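Side-chain contacts in M32 carboxypeptidase (Chitinophagaceae bacterium, PDB 7A03), which probably acts as a metal-dependent carboxypeptidase that trims amino acids one by one from the C-terminal ends of peptides: residues A[245-250]-A[274-279]; A[121-126]-A[404-409]; A[12-17]-A[85-90]; A[163-168]-A[419-424]. One frame throughout, in Å; residues are numbered along the deposited sequence.

Interaction 1. Residues A[245-250]-A[274-279]; sequences LDVRVT and YEQGLP
Val-247 sits in an extended stretch of backbone, in the middle strand of a small three-stranded sheet, and faces the last turn of helix 258-277, where Glu-275 and Gln-276 lie. No backbone or side-chain hydrogen bond passes between 245-250 and 274-279, so the two meet through carbon atoms alone. Alternation along the strand points Val-247 at the helix and turns its neighbours Asp-246 and Arg-248 the other way.

Both methyls of Val-247 are used. With CG1 anti to the backbone N (chi1 178°), that methyl reaches Glu-275 CB at 3.7 Å, while CG2 lies 3.6 Å from Gln-276 CG. CG2 also comes within 3.8 Å of Glu-275 CB, so the valine packs on CB of Glu-275 with both methyls and on CG of Gln-276 with one. Only the aliphatic parts of those residues touch it. The Glu-275 chain bends at chi2 and takes its carboxylate off to Ser-241 and His-296; the Gln-276 chain runs on extended, and its OE1 accepts from the backbone N of Asp-225.

Behind the strand, Arg-248 grips Asp-246 side-on. NE binds OD1 at 2.8 Å almost straight (174°), and NH2 reaches OD2 at 3.0 Å, meeting its syn lone pair. Trp-33 adds a cation-pi contact to the same arginine.

A strand laid against a helix bearing an HExxH sequence is characteristic of zincin-type metallopeptidases such as the M32 family. Here the contact joins that sheet to the C-terminal end of the helix carrying His-267, Glu-268 and His-271, probably the catalytic motif.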
# COMPACT_ATOMS: atom_id res chain seq x y z
N LEU A 245 -10.41 0.38 -17.51
CA LEU A 245 -10.09 1.22 -18.66
C LEU A 245 -9.92 2.69 -18.30
O LEU A 245 -9.84 3.55 -19.19
CB LEU A 245 -11.13 1.04 -19.78
CG LEU A 245 -11.21 -0.40 -20.29
CD1 LEU A 245 -12.41 -0.59 -21.20
CD2 LEU A 245 -9.94 -0.80 -21.02
N ASP A 246 -9.85 3.00 -16.99
CA ASP A 246 -9.66 4.39 -16.60
C ASP A 246 -8.96 4.35 -15.24
O ASP A 246 -9.58 4.48 -14.17
CB ASP A 246 -10.97 5.17 -16.54
CG ASP A 246 -10.77 6.66 -16.43
OD1 ASP A 246 -9.64 7.10 -16.22
OD2 ASP A 246 -11.77 7.40 -16.56
N VAL A 247 -7.64 4.20 -15.31
CA VAL A 247 -6.78 4.01 -14.15
C VAL A 247 -5.79 5.16 -14.14
O VAL A 247 -4.92 5.24 -15.01
CB VAL A 247 -6.06 2.66 -14.20
CG1 VAL A 247 -5.13 2.54 -12.97
CG2 VAL A 247 -7.07 1.52 -14.26
N ARG A 248 -5.91 6.05 -13.15
CA ARG A 248 -5.19 7.31 -13.15
C ARG A 248 -4.15 7.33 -12.03
O ARG A 248 -4.37 6.77 -10.95
CB ARG A 248 -6.15 8.51 -13.03
CG ARG A 248 -7.22 8.47 -14.12
CD ARG A 248 -8.05 9.74 -14.17
NE ARG A 248 -9.16 9.59 -15.09
CZ ARG A 248 -10.03 10.55 -15.38
NH1 ARG A 248 -9.86 11.76 -14.88
NH2 ARG A 248 -11.04 10.28 -16.18
N VAL A 249 -3.00 7.94 -12.32
CA VAL A 249 -1.92 8.08 -11.35
C VAL A 249 -1.61 9.55 -11.14
O VAL A 249 -1.83 10.40 -12.01
CB VAL A 249 -0.66 7.30 -11.79
CG1 VAL A 249 -0.97 5.84 -11.90
CG2 VAL A 249 -0.11 7.85 -13.11
N THR A 250 -1.06 9.86 -9.98
CA THR A 250 -0.52 11.18 -9.74
C THR A 250 0.93 11.08 -9.31
O THR A 250 1.40 10.03 -8.86
CB THR A 250 -1.35 11.97 -8.70
OG1 THR A 250 -1.22 11.36 -7.41
CG2 THR A 250 -2.83 11.96 -9.09
N TYR A 274 -1.49 -3.28 -12.32
CA TYR A 274 -2.42 -4.23 -11.72
C TYR A 274 -3.86 -3.86 -12.03
O TYR A 274 -4.65 -4.70 -12.50
CB TYR A 274 -2.20 -4.24 -10.20
CG TYR A 274 -2.88 -5.33 -9.40
CD1 TYR A 274 -3.60 -6.35 -10.01
CD2 TYR A 274 -2.74 -5.36 -8.01
CE1 TYR A 274 -4.18 -7.37 -9.25
CE2 TYR A 274 -3.31 -6.37 -7.24
CZ TYR A 274 -4.03 -7.38 -7.87
OH TYR A 274 -4.58 -8.37 -7.09
N GLU A 275 -4.25 -2.61 -11.74
CA GLU A 275 -5.64 -2.20 -11.97
C GLU A 275 -6.05 -2.34 -13.44
O GLU A 275 -7.18 -2.74 -13.74
CB GLU A 275 -5.86 -0.78 -11.47
CG GLU A 275 -5.81 -0.67 -9.95
CD GLU A 275 -7.03 -1.30 -9.29
OE1 GLU A 275 -8.14 -1.22 -9.85
OE2 GLU A 275 -6.91 -1.87 -8.18
N GLN A 276 -5.13 -2.04 -14.36
CA GLN A 276 -5.43 -2.17 -15.79
C GLN A 276 -5.52 -3.63 -16.22
O GLN A 276 -6.00 -3.91 -17.32
CB GLN A 276 -4.43 -1.39 -16.65
CG GLN A 276 -4.62 0.11 -16.54
CD GLN A 276 -3.77 0.89 -17.54
OE1 GLN A 276 -2.70 0.45 -17.94
NE2 GLN A 276 -4.24 2.06 -17.94
N GLY A 277 -5.04 -4.55 -15.38
CA GLY A 277 -5.14 -5.96 -15.70
C GLY A 277 -6.32 -6.71 -15.11
O GLY A 277 -6.50 -7.90 -15.42
N LEU A 278 -7.14 -6.07 -14.28
CA LEU A 278 -8.33 -6.73 -13.76
C LEU A 278 -9.39 -6.83 -14.86
O LEU A 278 -9.49 -5.96 -15.72
CB LEU A 278 -8.89 -5.95 -12.56
CG LEU A 278 -7.96 -5.95 -11.33
CD1 LEU A 278 -8.23 -4.77 -10.40
CD2 LEU A 278 -8.03 -7.26 -10.57
N PRO A 279 -10.18 -7.91 -14.88
CA PRO A 279 -11.11 -8.13 -16.01
C PRO A 279 -12.31 -7.20 -15.96
O PRO A 279 -12.97 -7.05 -14.92
CB PRO A 279 -11.52 -9.60 -15.87
CG PRO A 279 -11.19 -9.99 -14.46
CD PRO A 279 -10.13 -9.05 -13.95

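Interaction 2. Residues A[121-126]-A[404-409]; sequences IKARKA and GVLQDI
Arg-124 leaves its helix with CG anti to the carbonyl carbon (chi1 -78°) and then bends about the CG-CD bond (chi3 64°), a turn that brings the edge of its guanidinium to the carbonyl of Leu-406. NH1 donates to Leu-406 O at 2.9 Å with an N-H...O angle of 145°. The oxygen lies in the guanidinium plane, although the nitrogen stands tilted from the plane of the carbonyl. Beside this bond the side chains of Arg-124 and Leu-406 run alongside one another, pointing opposite ways, with Arg-124 CG coming within 4.1 Å of Leu-406 CB.

The acceptor belongs to a type I beta turn, Gly-404 to Gln-407, in the long loop between helices 382-394 and 420-439, and the contact pins that turn to the C-terminal end of helix 103-126. Leu-406 points at the helix: its CD1 rests 3.8 Å from Ala-123 O and 3.9 Å from Ala-123 CB. A methionine in place of Arg-124 would probably leave Leu-406 O without its side-chain donor and the turn less firmly tied to the helix.

Gln-407 turns away and braces the turn from within. Its NE2 donates to Gly-404 O at 3.1 Å, while the backbone N of Gln-407 reaches the same oxygen from the opposite face of the carbonyl plane. NE2 also binds Leu-348 O, and OE1 accepts from the backbone N of Arg-350.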
# COMPACT_ATOMS: atom_id res chain seq x y z
N ILE A 121 -5.15 17.11 14.32
CA ILE A 121 -4.72 18.36 13.70
C ILE A 121 -4.19 19.33 14.76
O ILE A 121 -3.09 19.89 14.63
CB ILE A 121 -5.86 18.98 12.87
CG1 ILE A 121 -6.12 18.12 11.63
CG2 ILE A 121 -5.53 20.41 12.49
CD1 ILE A 121 -4.97 18.10 10.64
N LYS A 122 -4.96 19.54 15.83
CA LYS A 122 -4.50 20.53 16.81
C LYS A 122 -3.32 20.02 17.63
O LYS A 122 -2.49 20.83 18.08
CB LYS A 122 -5.66 21.10 17.63
CG LYS A 122 -6.39 20.13 18.53
CD LYS A 122 -6.58 20.72 19.91
CE LYS A 122 -7.15 22.13 19.87
NZ LYS A 122 -7.00 22.76 21.21
N ALA A 123 -3.18 18.71 17.80
CA ALA A 123 -2.01 18.16 18.48
C ALA A 123 -0.75 18.39 17.66
O ALA A 123 0.28 18.81 18.21
CB ALA A 123 -2.21 16.67 18.76
N ARG A 124 -0.81 18.10 16.36
CA ARG A 124 0.33 18.39 15.49
C ARG A 124 0.68 19.86 15.53
O ARG A 124 1.87 20.22 15.56
CB ARG A 124 0.02 17.94 14.06
CG ARG A 124 0.16 16.44 13.86
CD ARG A 124 -0.43 16.00 12.54
NE ARG A 124 0.28 16.58 11.40
CZ ARG A 124 1.42 16.09 10.91
NH1 ARG A 124 1.98 15.01 11.45
NH2 ARG A 124 2.00 16.68 9.87
N LYS A 125 -0.32 20.75 15.55
CA LYS A 125 0.01 22.17 15.50
C LYS A 125 0.58 22.67 16.83
O LYS A 125 1.41 23.59 16.84
CB LYS A 125 -1.17 23.00 15.00
CG LYS A 125 -1.68 22.59 13.59
CD LYS A 125 -0.64 21.82 12.76
CE LYS A 125 -1.30 21.01 11.66
NZ LYS A 125 -2.28 20.04 12.22
N ALA A 126 0.16 22.09 17.95
CA ALA A 126 0.79 22.36 19.24
C ALA A 126 2.07 21.55 19.45
O ALA A 126 2.80 21.83 20.41
CB ALA A 126 -0.19 22.08 20.38
N GLY A 404 7.67 12.13 15.86
CA GLY A 404 7.48 10.86 16.52
C GLY A 404 6.08 10.32 16.35
O GLY A 404 5.64 10.06 15.23
N VAL A 405 5.35 10.20 17.47
CA VAL A 405 4.08 9.48 17.51
C VAL A 405 2.98 10.14 16.70
O VAL A 405 2.01 9.48 16.31
CB VAL A 405 3.67 9.24 18.98
CG1 VAL A 405 3.30 10.56 19.67
CG2 VAL A 405 2.53 8.25 19.06
N LEU A 406 3.09 11.44 16.41
CA LEU A 406 2.04 12.14 15.68
C LEU A 406 2.29 12.21 14.17
O LEU A 406 1.61 12.96 13.48
CB LEU A 406 1.86 13.55 16.24
CG LEU A 406 1.35 13.69 17.68
CD1 LEU A 406 1.31 15.16 18.06
CD2 LEU A 406 -0.04 13.08 17.83
N GLN A 407 3.25 11.44 13.64
CA GLN A 407 3.61 11.61 12.23
C GLN A 407 2.57 11.03 11.28
O GLN A 407 2.35 11.57 10.19
CB GLN A 407 5.00 11.04 11.94
CG GLN A 407 5.16 9.54 12.21
CD GLN A 407 6.59 9.07 11.92
OE1 GLN A 407 6.87 8.58 10.83
NE2 GLN A 407 7.48 9.24 12.89
N ASP A 408 1.94 9.92 11.65
CA ASP A 408 1.10 9.16 10.72
C ASP A 408 -0.37 9.33 11.08
O ASP A 408 -0.73 9.32 12.26
CB ASP A 408 1.48 7.68 10.71
CG ASP A 408 2.69 7.41 9.85
OD1 ASP A 408 2.87 8.14 8.86
OD2 ASP A 408 3.45 6.46 10.14
N ILE A 409 -1.20 9.49 10.05
CA ILE A 409 -2.62 9.80 10.23
C ILE A 409 -3.48 8.59 10.54
O ILE A 409 -4.63 8.75 10.96
CB ILE A 409 -3.13 10.49 8.95
CG1 ILE A 409 -4.42 11.28 9.21
CG2 ILE A 409 -3.32 9.47 7.82
CD1 ILE A 409 -4.82 12.20 8.04

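Interaction 3. Residues A[12-17]-A[85-90]; sequences AAYKQK and QKNIAL
Ile-88 sets its end methyl squarely over one face of the Tyr-14 ring. CD1 stands 3.6 Å from the ring centroid and only 8° off the ring normal, a CH-pi contact centred on the ring rather than on one of its edges; the closest ring atom is CD2, 3.7 Å from CD1. The isoleucine and the tyrosine reach out from their helices past one another, and beyond the methyl the tyrosine runs on to Asn-87, which it crosses at about a right angle. Its OH comes within 3.5 Å of Asn-87 CB.

This is buried helix-to-helix packing between 9-37 and 82-100 in the largely helical M32 fold, and Leu-71 and Leu-74 of helix 65-74 also touch the Tyr-14 side chain. With CG turned nearly anti to the backbone N (chi1 158°), the ring of Tyr-14 reaches across to the second helix, where its hydroxyl hydrogen-bonds with Ser-91 OG. A serine at Tyr-14 would probably leave Ile-88 CD1 facing a gap and deprive Ser-91 of this partner.

The Asn-87 amide is fixed from elsewhere: ND2 hydrogen-bonds with Gln-282 OE1 and with the hydroxyl of Tyr-11, and OD1 accepts from the backbone N of Cys-287.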
# COMPACT_ATOMS: atom_id res chain seq x y z
N ALA A 12 -27.67 -12.99 -12.55
CA ALA A 12 -27.70 -11.73 -13.27
C ALA A 12 -28.23 -10.60 -12.39
O ALA A 12 -27.78 -9.46 -12.50
CB ALA A 12 -28.50 -11.85 -14.56
N ALA A 13 -29.18 -10.91 -11.49
CA ALA A 13 -29.67 -9.86 -10.59
C ALA A 13 -28.61 -9.47 -9.57
O ALA A 13 -28.46 -8.29 -9.24
CB ALA A 13 -30.96 -10.30 -9.91
N TYR A 14 -27.85 -10.46 -9.08
CA TYR A 14 -26.70 -10.15 -8.22
C TYR A 14 -25.70 -9.23 -8.93
O TYR A 14 -25.25 -8.23 -8.37
CB TYR A 14 -26.03 -11.46 -7.79
CG TYR A 14 -24.59 -11.32 -7.37
CD1 TYR A 14 -24.25 -10.80 -6.12
CD2 TYR A 14 -23.56 -11.74 -8.21
CE1 TYR A 14 -22.92 -10.68 -5.73
CE2 TYR A 14 -22.24 -11.62 -7.84
CZ TYR A 14 -21.92 -11.10 -6.59
OH TYR A 14 -20.58 -11.00 -6.25
N LYS A 15 -25.35 -9.58 -10.17
CA LYS A 15 -24.41 -8.76 -10.93
C LYS A 15 -24.93 -7.35 -11.16
O LYS A 15 -24.19 -6.37 -11.03
CB LYS A 15 -24.07 -9.47 -12.25
CG LYS A 15 -22.92 -8.88 -13.03
CD LYS A 15 -22.69 -9.68 -14.30
CE LYS A 15 -21.56 -9.10 -15.14
NZ LYS A 15 -21.45 -9.79 -16.45
N GLN A 16 -26.23 -7.22 -11.47
CA GLN A 16 -26.81 -5.90 -11.68
C GLN A 16 -26.71 -5.05 -10.42
O GLN A 16 -26.30 -3.88 -10.45
CB GLN A 16 -28.26 -6.05 -12.15
CG GLN A 16 -28.99 -4.74 -12.40
CD GLN A 16 -29.64 -4.19 -11.14
OE1 GLN A 16 -30.23 -4.94 -10.36
NE2 GLN A 16 -29.54 -2.88 -10.94
N LYS A 17 -27.05 -5.64 -9.27
CA LYS A 17 -26.98 -4.88 -8.02
C LYS A 17 -25.55 -4.46 -7.70
O LYS A 17 -25.30 -3.31 -7.31
CB LYS A 17 -27.56 -5.70 -6.87
CG LYS A 17 -29.06 -5.90 -6.96
CD LYS A 17 -29.54 -6.82 -5.84
CE LYS A 17 -31.04 -7.04 -5.92
NZ LYS A 17 -31.81 -5.78 -5.75
N GLN A 85 -19.30 -18.82 -8.03
CA GLN A 85 -19.42 -19.27 -6.65
C GLN A 85 -18.50 -18.48 -5.73
O GLN A 85 -18.89 -18.12 -4.61
CB GLN A 85 -19.10 -20.76 -6.55
CG GLN A 85 -20.19 -21.67 -7.09
CD GLN A 85 -19.97 -23.11 -6.68
OE1 GLN A 85 -19.35 -23.39 -5.65
NE2 GLN A 85 -20.47 -24.04 -7.48
N LYS A 86 -17.28 -18.19 -6.19
CA LYS A 86 -16.37 -17.40 -5.38
C LYS A 86 -16.90 -15.99 -5.18
O LYS A 86 -16.82 -15.44 -4.08
CB LYS A 86 -14.97 -17.39 -6.02
CG LYS A 86 -13.92 -16.62 -5.21
CD LYS A 86 -13.54 -17.38 -3.94
CE LYS A 86 -12.97 -18.76 -4.27
NZ LYS A 86 -12.49 -19.47 -3.06
N ASN A 87 -17.41 -15.37 -6.25
CA ASN A 87 -18.04 -14.05 -6.14
C ASN A 87 -19.14 -14.04 -5.10
O ASN A 87 -19.18 -13.17 -4.23
CB ASN A 87 -18.60 -13.63 -7.50
CG ASN A 87 -17.53 -13.08 -8.41
OD1 ASN A 87 -16.51 -12.56 -7.94
ND2 ASN A 87 -17.76 -13.15 -9.72
N ILE A 88 -20.05 -15.02 -5.17
CA ILE A 88 -21.14 -15.10 -4.20
C ILE A 88 -20.60 -15.25 -2.78
O ILE A 88 -21.04 -14.57 -1.85
CB ILE A 88 -22.12 -16.24 -4.57
CG1 ILE A 88 -22.76 -15.98 -5.93
CG2 ILE A 88 -23.19 -16.39 -3.50
CD1 ILE A 88 -23.52 -14.68 -6.02
N ALA A 89 -19.62 -16.15 -2.59
CA ALA A 89 -19.10 -16.40 -1.24
C ALA A 89 -18.42 -15.16 -0.66
O ALA A 89 -18.64 -14.80 0.51
CB ALA A 89 -18.14 -17.59 -1.26
N LEU A 90 -17.59 -14.50 -1.47
CA LEU A 90 -16.88 -13.33 -0.98
C LEU A 90 -17.83 -12.17 -0.74
O LEU A 90 -17.71 -11.45 0.26
CB LEU A 90 -15.78 -12.93 -1.96
CG LEU A 90 -14.59 -13.90 -1.97
CD1 LEU A 90 -13.56 -13.48 -3.01
CD2 LEU A 90 -13.98 -13.98 -0.59

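Interaction 4. Residues A[163-168]-A[419-424]; sequences EYEKGA and FPTYSL
Glu-165, the first residue to leave helical geometry after helix 157-164, points its side chain at the first turns of helix 420-439. Its CB already touches that helix, lying 3.8 Å from the methyl CG2 of Thr-421. From there CG is anti to the backbone N (chi1 -173°), which carries it along to Leu-424, one helical turn beyond Thr-421; CG meets Leu-424 CD1 side by side at 3.8 Å. The chain then bends at chi2 (72°), and the bend swings the carboxylate back so that OE1 comes to 3.7 Å from the same Thr-421 CG2.

That methyl is therefore shared: CB and OE1 of Glu-165 both rest on it, and the carbonyl oxygen Tyr-164 O lies 3.8 Å away. The Thr-421 hydroxyl is turned to Tyr-418 O, and the methyl is the branch that faces Glu-165. The loop holding the glutamate is shaped by a type II beta turn from Glu-165 to Ala-168, closed by Ala-168 N binding Glu-165 O at 2.9 Å, with Gly-167 at the positive phi usual for such turns. In the largely helical M32 fold this is buried packing of the turn after helix 157-164 on the N-terminal end of helix 420-439.

Across this contact no hydrogen bond forms. The buried carboxylate finds its polar partners at the start of helix 293-307, where OE1 accepts from the backbone N of Gly-294 and OE2 pairs with Ser-292 OG. A backbone amide and a hydroxyl at the start of a helix would be expected to favour the charged form, so the glutamate is probably ionised while its carbons pack against helix 420-439.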
# COMPACT_ATOMS: atom_id res chain seq x y z
N GLU A 163 -9.17 -7.52 8.99
CA GLU A 163 -9.92 -6.51 8.24
C GLU A 163 -9.11 -5.98 7.08
O GLU A 163 -9.64 -5.79 5.98
CB GLU A 163 -10.25 -5.35 9.18
CG GLU A 163 -11.38 -5.67 10.10
CD GLU A 163 -12.69 -5.67 9.37
OE1 GLU A 163 -13.18 -4.57 9.07
OE2 GLU A 163 -13.21 -6.77 9.08
N TYR A 164 -7.82 -5.73 7.29
CA TYR A 164 -7.04 -5.04 6.27
C TYR A 164 -6.26 -5.99 5.40
O TYR A 164 -5.81 -5.60 4.32
CB TYR A 164 -6.13 -3.98 6.91
CG TYR A 164 -6.89 -2.74 7.32
CD1 TYR A 164 -7.40 -1.85 6.37
CD2 TYR A 164 -7.12 -2.45 8.66
CE1 TYR A 164 -8.11 -0.72 6.74
CE2 TYR A 164 -7.82 -1.32 9.04
CZ TYR A 164 -8.31 -0.46 8.09
OH TYR A 164 -9.01 0.66 8.48
N GLU A 165 -6.12 -7.24 5.83
CA GLU A 165 -5.41 -8.26 5.06
C GLU A 165 -6.00 -9.60 5.48
O GLU A 165 -5.64 -10.14 6.53
CB GLU A 165 -3.92 -8.20 5.35
CG GLU A 165 -3.09 -9.09 4.48
CD GLU A 165 -2.97 -8.62 3.03
OE1 GLU A 165 -3.23 -7.43 2.72
OE2 GLU A 165 -2.59 -9.46 2.19
N LYS A 166 -6.91 -10.13 4.67
CA LYS A 166 -7.58 -11.37 5.00
C LYS A 166 -6.55 -12.46 5.21
O LYS A 166 -5.69 -12.70 4.35
CB LYS A 166 -8.54 -11.76 3.88
CG LYS A 166 -9.31 -13.04 4.16
CD LYS A 166 -10.42 -13.28 3.12
CE LYS A 166 -11.22 -14.53 3.45
NZ LYS A 166 -11.96 -15.06 2.27
N GLY A 167 -6.61 -13.11 6.37
CA GLY A 167 -5.67 -14.14 6.73
C GLY A 167 -4.58 -13.71 7.70
O GLY A 167 -3.96 -14.57 8.33
N ALA A 168 -4.33 -12.40 7.83
CA ALA A 168 -3.21 -11.94 8.64
C ALA A 168 -3.50 -12.16 10.13
O ALA A 168 -4.65 -12.02 10.58
CB ALA A 168 -2.93 -10.46 8.37
N PHE A 419 -1.00 -0.93 9.10
CA PHE A 419 0.43 -0.79 8.85
C PHE A 419 1.13 -2.07 8.39
O PHE A 419 1.99 -1.97 7.48
CB PHE A 419 1.12 -0.21 10.10
CG PHE A 419 0.95 1.28 10.26
CD1 PHE A 419 1.46 2.16 9.31
CD2 PHE A 419 0.33 1.80 11.39
CE1 PHE A 419 1.31 3.54 9.48
CE2 PHE A 419 0.20 3.17 11.56
CZ PHE A 419 0.69 4.05 10.61
N PRO A 420 0.85 -3.26 8.94
CA PRO A 420 1.62 -4.44 8.49
C PRO A 420 1.55 -4.67 6.99
O PRO A 420 2.52 -5.21 6.42
CB PRO A 420 0.99 -5.60 9.28
CG PRO A 420 0.42 -4.96 10.49
CD PRO A 420 -0.07 -3.60 10.04
N THR A 421 0.46 -4.26 6.33
CA THR A 421 0.33 -4.52 4.90
C THR A 421 1.47 -3.90 4.10
O THR A 421 1.89 -4.47 3.09
CB THR A 421 -1.03 -4.09 4.36
OG1 THR A 421 -1.18 -2.67 4.48
CG2 THR A 421 -2.15 -4.79 5.12
N TYR A 422 2.00 -2.75 4.54
CA TYR A 422 3.12 -2.16 3.80
C TYR A 422 4.29 -3.13 3.74
O TYR A 422 4.83 -3.41 2.65
CB TYR A 422 3.57 -0.84 4.43
CG TYR A 422 2.58 0.30 4.41
CD1 TYR A 422 2.39 1.07 3.27
CD2 TYR A 422 1.86 0.62 5.55
CE1 TYR A 422 1.50 2.12 3.27
CE2 TYR A 422 0.96 1.66 5.56
CZ TYR A 422 0.78 2.41 4.41
OH TYR A 422 -0.11 3.46 4.42
N SER A 423 4.67 -3.70 4.89
CA SER A 423 5.77 -4.65 4.89
C SER A 423 5.41 -5.90 4.15
O SER A 423 6.23 -6.43 3.40
CB SER A 423 6.23 -5.00 6.31
OG SER A 423 6.91 -3.90 6.88
N LEU A 424 4.16 -6.38 4.30
CA LEU A 424 3.78 -7.57 3.56
C LEU A 424 3.96 -7.32 2.07
O LEU A 424 4.50 -8.18 1.35
CB LEU A 424 2.33 -7.94 3.88
CG LEU A 424 2.03 -8.45 5.30
CD1 LEU A 424 0.53 -8.72 5.48
CD2 LEU A 424 2.83 -9.69 5.60

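From the N terminus, interaction 3 closes first, joining helix 9-37 to helix 82-100 before any other contact begins. The other three share the rest of the chain. Helix 103-126 opens interaction 2 and residues 163-168 open interaction 4; these close at 404-409 and 419-424 in the same order, so the two long loops cross. Interaction 1, a short loop from 245-250 to 274-279, lies within both. Interactions 2 and 4 touch where Asp-408 packs on Phe-419, and interactions 3 and 4 where Leu-90 meets Lys-166. Interaction 1 touches none of them and ties the small sheet to the HExxH helix, while the others join N-terminal helices to one another and to the C-terminal part.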